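Long-range contact in CaaX farnesyltransferase beta subunit Ram1 (Aspergillus fumigatus, PDB 4L9P), which probably transfers farnesyl from farnesyl diphosphate to a cysteine near the C-terminus of proteins, as the zinc-containing, peptide-binding half of an alpha-beta heterodimer: residues N399-R408 with Q478-T486. Sequence-based numbering, arbitrary orientation.
Sequences NLYSREGLTR and QGSDIGVFT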
ATOM      1  N   ASN B 399       0.672  21.003   6.693  1.00 10.23           N
ATOM      2  CA  ASN B 399       0.548  20.010   5.635  1.00  8.91           C
ATOM      3  C   ASN B 399       1.706  20.148   4.713  1.00  8.83           C
ATOM      4  O   ASN B 399       1.961  21.248   4.213  1.00 11.26           O
ATOM      5  CB  ASN B 399      -0.754  20.227   4.894  1.00 10.63           C
ATOM      6  CG  ASN B 399      -1.904  20.044   5.797  1.00 13.26           C
ATOM      7  OD1 ASN B 399      -2.009  18.958   6.423  1.00 13.38           O
ATOM      8  ND2 ASN B 399      -2.746  21.103   5.964  1.00 15.87           N
ATOM      9  N   LEU B 400       2.433  19.060   4.510  1.00  7.72           N
ATOM     10  CA  LEU B 400       3.651  19.073   3.726  1.00  7.21           C
ATOM     11  C   LEU B 400       3.468  18.665   2.253  1.00  7.38           C
ATOM     12  O   LEU B 400       4.439  18.441   1.576  1.00  9.15           O
ATOM     13  CB  LEU B 400       4.737  18.220   4.433  1.00  9.15           C
ATOM     14  CG  LEU B 400       5.144  18.807   5.812  1.00 11.07           C
ATOM     15  CD1 LEU B 400       6.212  17.863   6.425  1.00 13.18           C
ATOM     16  CD2 LEU B 400       5.664  20.230   5.733  1.00 13.99           C
ATOM     17  N   TYR B 401       2.225  18.566   1.802  1.00  7.33           N
ATOM     18  CA  TYR B 401       1.844  18.225   0.440  1.00  6.43           C
ATOM     19  C   TYR B 401       0.791  19.287   0.043  1.00  6.27           C
ATOM     20  O   TYR B 401       0.411  20.138   0.860  1.00  7.11           O
ATOM     21  CB  TYR B 401       1.215  16.811   0.343  1.00  6.18           C
ATOM     22  CG  TYR B 401      -0.080  16.696   1.098  1.00  5.76           C
ATOM     23  CD1 TYR B 401      -0.123  16.570   2.466  1.00  7.09           C
ATOM     24  CD2 TYR B 401      -1.278  16.676   0.392  1.00  6.17           C
ATOM     25  CE1 TYR B 401      -1.334  16.480   3.167  1.00  7.62           C
ATOM     26  CE2 TYR B 401      -2.515  16.548   1.074  1.00  6.80           C
ATOM     27  CZ  TYR B 401      -2.544  16.443   2.459  1.00  8.50           C
ATOM     28  OH  TYR B 401      -3.796  16.340   3.087  1.00 10.23           O
ATOM     29  N   SER B 402       0.316  19.217  -1.204  1.00  5.26           N
ATOM     30  CA  SER B 402      -0.671  20.170  -1.716  1.00  5.18           C
ATOM     31  C   SER B 402      -2.080  19.625  -1.573  1.00  4.85           C
ATOM     32  O   SER B 402      -2.535  18.780  -2.371  1.00  6.56           O
ATOM     33  CB  SER B 402      -0.369  20.500  -3.201  1.00  6.66           C
ATOM     34  OG  SER B 402      -1.424  21.331  -3.699  1.00  7.01           O
ATOM     35  N   ARG B 403      -2.828  20.163  -0.606  1.00  5.25           N
ATOM     36  CA  ARG B 403      -4.236  19.793  -0.484  1.00  5.29           C
ATOM     37  C   ARG B 403      -5.044  20.264  -1.696  1.00  5.08           C
ATOM     38  O   ARG B 403      -5.956  19.565  -2.153  1.00  5.79           O
ATOM     39  CB  ARG B 403      -4.836  20.365   0.822  1.00  6.60           C
ATOM     40  CG  ARG B 403      -4.303  19.687   2.101  1.00  8.20           C
ATOM     41  CD  ARG B 403      -5.097  20.231   3.393  1.00 11.54           C
ATOM     42  NE  ARG B 403      -5.011  21.639   3.595  1.00 14.17           N
ATOM     43  CZ  ARG B 403      -6.043  22.455   3.712  1.00 11.65           C
ATOM     44  NH1 ARG B 403      -7.341  22.014   3.741  1.00 11.17           N
ATOM     45  NH2 ARG B 403      -5.782  23.735   3.894  1.00 13.14           N
ATOM     46  N   GLU B 404      -4.673  21.418  -2.241  1.00  4.92           N
ATOM     47  CA  GLU B 404      -5.354  21.930  -3.432  1.00  5.60           C
ATOM     48  C   GLU B 404      -5.187  20.903  -4.571  1.00  5.35           C
ATOM     49  O   GLU B 404      -6.157  20.582  -5.240  1.00  5.76           O
ATOM     50  CB  GLU B 404      -4.714  23.269  -3.869  1.00  7.00           C
ATOM     51  CG  GLU B 404      -5.250  23.729  -5.222  1.00  8.27           C
ATOM     52  CD  GLU B 404      -4.800  25.106  -5.678  1.00  9.86           C
ATOM     53  OE1 GLU B 404      -3.930  25.690  -5.006  1.00 12.04           O
ATOM     54  OE2 GLU B 404      -5.402  25.610  -6.660  1.00 10.76           O
ATOM     55  N   GLY B 405      -3.941  20.483  -4.824  1.00  4.77           N
ATOM     56  CA  GLY B 405      -3.724  19.536  -5.924  1.00  5.26           C
ATOM     57  C   GLY B 405      -4.524  18.251  -5.780  1.00  5.83           C
ATOM     58  O   GLY B 405      -5.171  17.771  -6.717  1.00  5.13           O
ATOM     59  N   LEU B 406      -4.526  17.696  -4.571  1.00  4.77           N
ATOM     60  CA  LEU B 406      -5.238  16.438  -4.378  1.00  4.99           C
ATOM     61  C   LEU B 406      -6.728  16.606  -4.580  1.00  4.86           C
ATOM     62  O   LEU B 406      -7.417  15.758  -5.139  1.00  4.69           O
ATOM     63  CB  LEU B 406      -4.905  15.866  -2.992  1.00  5.05           C
ATOM     64  CG  LEU B 406      -5.568  14.534  -2.720  1.00  4.98           C
ATOM     65  CD1 LEU B 406      -5.103  13.484  -3.734  1.00  5.24           C
ATOM     66  CD2 LEU B 406      -5.326  14.067  -1.248  1.00  5.92           C
ATOM     67  N   THR B 407      -7.230  17.744  -4.054  1.00  4.73           N
ATOM     68  CA  THR B 407      -8.644  18.018  -4.152  1.00  4.21           C
ATOM     69  C   THR B 407      -9.077  18.223  -5.620  1.00  4.90           C
ATOM     70  O   THR B 407     -10.124  17.711  -6.053  1.00  5.44           O
ATOM     71  CB  THR B 407      -8.983  19.273  -3.361  1.00  5.12           C
ATOM     72  OG1 THR B 407      -8.668  19.021  -1.989  1.00  6.66           O
ATOM     73  CG2 THR B 407     -10.488  19.531  -3.426  1.00  6.28           C
ATOM     74  N   ARG B 408      -8.258  18.947  -6.382  1.00  5.00           N
ATOM     75  CA  ARG B 408      -8.532  19.072  -7.817  1.00  5.56           C
ATOM     76  C   ARG B 408      -8.541  17.714  -8.492  1.00  4.91           C
ATOM     77  O   ARG B 408      -9.402  17.435  -9.321  1.00  5.67           O
ATOM     78  CB  ARG B 408      -7.519  19.980  -8.518  1.00  6.79           C
ATOM     79  CG  ARG B 408      -7.636  21.442  -8.032  1.00  6.77           C
ATOM     80  CD  ARG B 408      -6.664  22.333  -8.876  1.00  8.40           C
ATOM     81  NE  ARG B 408      -6.808  23.745  -8.435  1.00  8.45           N
ATOM     82  CZ  ARG B 408      -7.804  24.551  -8.804  1.00  8.83           C
ATOM     83  NH1 ARG B 408      -8.695  24.152  -9.712  1.00  8.98           N
ATOM     84  NH2 ARG B 408      -7.870  25.770  -8.242  1.00  9.61           N
ATOM     85  N   GLN B 478      -5.665  32.667  -2.755  1.00 21.18           N
ATOM     86  CA  GLN B 478      -4.620  31.785  -3.199  1.00 23.93           C
ATOM     87  C   GLN B 478      -3.723  31.510  -2.004  1.00 22.97           C
ATOM     88  O   GLN B 478      -3.703  32.256  -1.037  1.00 23.71           O
ATOM     89  CB  GLN B 478      -3.869  32.477  -4.342  1.00 29.40           C
ATOM     90  CG  GLN B 478      -4.281  31.936  -5.751  1.00 34.23           C
ATOM     91  CD  GLN B 478      -3.373  32.484  -6.884  1.00 38.83           C
ATOM     92  OE1 GLN B 478      -3.112  33.706  -6.938  1.00 41.10           O
ATOM     93  NE2 GLN B 478      -2.890  31.581  -7.796  1.00 40.09           N
ATOM     94  N   GLY B 479      -2.969  30.433  -2.045  1.00 19.20           N
ATOM     95  CA  GLY B 479      -2.125  30.124  -0.919  1.00 16.65           C
ATOM     96  C   GLY B 479      -1.520  28.772  -1.154  1.00 14.61           C
ATOM     97  O   GLY B 479      -1.974  28.010  -2.000  1.00 14.56           O
ATOM     98  N   SER B 480      -0.510  28.457  -0.381  1.00 13.24           N
ATOM     99  CA  SER B 480       0.158  27.159  -0.589  1.00 12.59           C
ATOM    100  C   SER B 480      -0.533  26.002   0.125  1.00 10.96           C
ATOM    101  O   SER B 480      -0.283  24.840  -0.210  1.00 10.48           O
ATOM    102  CB  SER B 480       1.582  27.195  -0.115  1.00 16.97           C
ATOM    103  OG  SER B 480       1.679  27.228   1.303  1.00 20.55           O
ATOM    104  N   ASP B 481      -1.335  26.320   1.128  1.00 10.72           N
ATOM    105  CA  ASP B 481      -2.019  25.280   1.904  1.00 11.08           C
ATOM    106  C   ASP B 481      -3.464  25.657   2.098  1.00 11.93           C
ATOM    107  O   ASP B 481      -3.846  26.224   3.127  1.00 13.84           O
ATOM    108  CB  ASP B 481      -1.293  25.020   3.221  1.00 12.69           C
ATOM    109  CG  ASP B 481      -1.938  23.919   4.030  1.00 13.54           C
ATOM    110  OD1 ASP B 481      -2.594  23.016   3.460  1.00 11.66           O
ATOM    111  OD2 ASP B 481      -1.792  23.952   5.265  1.00 18.26           O
ATOM    112  N   ILE B 482      -4.275  25.360   1.077  1.00 10.57           N
ATOM    113  CA  ILE B 482      -5.650  25.829   1.069  1.00 10.19           C
ATOM    114  C   ILE B 482      -6.658  24.742   0.782  1.00  9.61           C
ATOM    115  O   ILE B 482      -6.341  23.654   0.182  1.00 10.65           O
ATOM    116  CB  ILE B 482      -5.869  26.960   0.044  1.00 11.35           C
ATOM    117  CG1 ILE B 482      -5.374  26.515  -1.351  1.00 12.37           C
ATOM    118  CG2 ILE B 482      -5.213  28.262   0.518  1.00 12.80           C
ATOM    119  CD1 ILE B 482      -5.734  27.533  -2.517  1.00 12.60           C
ATOM    120  N   GLY B 483      -7.863  24.992   1.258  1.00  8.69           N
ATOM    121  CA  GLY B 483      -8.965  24.083   1.069  1.00  8.83           C
ATOM    122  C   GLY B 483      -9.813  24.573  -0.077  1.00  8.86           C
ATOM    123  O   GLY B 483     -10.522  25.587   0.047  1.00 10.02           O
ATOM    124  N   VAL B 484      -9.748  23.873  -1.213  1.00  8.20           N
ATOM    125  CA  VAL B 484     -10.422  24.310  -2.459  1.00  8.00           C
ATOM    126  C   VAL B 484     -11.686  23.527  -2.753  1.00  7.97           C
ATOM    127  O   VAL B 484     -12.379  23.776  -3.745  1.00  9.39           O
ATOM    128  CB  VAL B 484      -9.468  24.312  -3.691  1.00  7.78           C
ATOM    129  CG1 VAL B 484      -8.264  25.179  -3.392  1.00  9.39           C
ATOM    130  CG2 VAL B 484      -8.966  22.863  -4.022  1.00  8.38           C
ATOM    131  N   PHE B 485     -12.022  22.586  -1.868  1.00  7.25           N
ATOM    132  CA  PHE B 485     -13.399  22.042  -1.833  1.00  7.41           C
ATOM    133  C   PHE B 485     -14.330  23.161  -1.272  1.00  7.76           C
ATOM    134  O   PHE B 485     -13.858  24.113  -0.657  1.00  8.10           O
ATOM    135  CB  PHE B 485     -13.413  20.812  -0.891  1.00  7.38           C
ATOM    136  CG  PHE B 485     -12.803  21.092   0.443  1.00  7.28           C
ATOM    137  CD1 PHE B 485     -13.579  21.608   1.492  1.00  7.72           C
ATOM    138  CD2 PHE B 485     -11.442  20.867   0.661  1.00  8.18           C
ATOM    139  CE1 PHE B 485     -12.990  21.969   2.726  1.00  8.57           C
ATOM    140  CE2 PHE B 485     -10.837  21.225   1.891  1.00  8.45           C
ATOM    141  CZ  PHE B 485     -11.630  21.766   2.925  1.00  7.51           C
ATOM    142  N   THR B 486     -15.611  22.951  -1.441  1.00  7.86           N
ATOM    143  CA  THR B 486     -16.571  23.846  -0.725  1.00  7.85           C
ATOM    144  C   THR B 486     -17.016  23.142   0.561  1.00  8.16           C
ATOM    145  O   THR B 486     -16.867  21.898   0.729  1.00  8.60           O
ATOM    146  CB  THR B 486     -17.837  24.097  -1.555  1.00  9.65           C
ATOM    147  OG1 THR B 486     -18.650  22.906  -1.565  1.00 10.11           O
ATOM    148  CG2 THR B 486     -17.513  24.612  -2.958  1.00  9.76           C
TER
HETATM  149  O   HOH W   1       0.308  24.073   6.644  1.00 29.28           O
HETATM  150  O   HOH W   2       1.656  24.215   4.899  1.00 48.91           O
HETATM  151  O   HOH W   3      -1.585  21.984   1.173  1.00  6.78           O
HETATM  152  O   HOH W   4      -2.890  23.490  -1.008  1.00  7.37           O
HETATM  153  O   HOH W   5      -2.298  25.408  -2.932  1.00 11.09           O
HETATM  154  O   HOH W   6      -3.463  28.778  -4.929  1.00 32.34           O
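Arg403 and Asp481 join by a salt bridge where the first turn of helix 403-413, part of the alpha-alpha toroid of protein prenyltransferase beta subunits, receives the loop 478-486. Arg403 NE gives a nearly straight bond (167°) to Asp481 OD1 at 2.8 Å. That oxygen lies in the guanidinium plane, while the carboxylate is turned 89° to it; a bend at chi3 (-59°) folds the arginine back toward the acid. Asn399 ND2 adds a forked bond to the same carboxylate, 3.1 Å to Asp481 OD2 and 3.2 Å to OD1, on the syn side of each oxygen. Ile482 O sits over one face of the guanidinium. With NE held by Asp481 and NH1 by Val444 O, the group is restrained at two edges.

Water extends the polar seam. One molecule receives the amide hydrogens of Glu404 and Ile482 and donates to Ser480 O; another bridges Glu404 OE1 and Gly479 O. Ile482 runs alongside Glu404, pointing the same way, its CD1 methyl resting 3.6 Å from the carboxylate oxygen OE1.

Apolar packing takes over farther along the helix. The methyls of Val484 straddle its surface: CG1 lies 3.8 Å from Glu404 CG, and CG2 is 3.7 Å from Thr407 CB. Phe485 N is buried here without a partner, 3.8 Å from Thr407 CG2.

The contact lies away from the zinc and isoprenoid sites, beside the alpha subunit, whose Asn344 bonds Tyr401 O and Ser480 OG. With CG anti to the backbone N and the chain extended beyond it, Glu404 places OE2 nearly in the Arg408 guanidinium plane, where it accepts from both NE and NH2 at 2.9 Å.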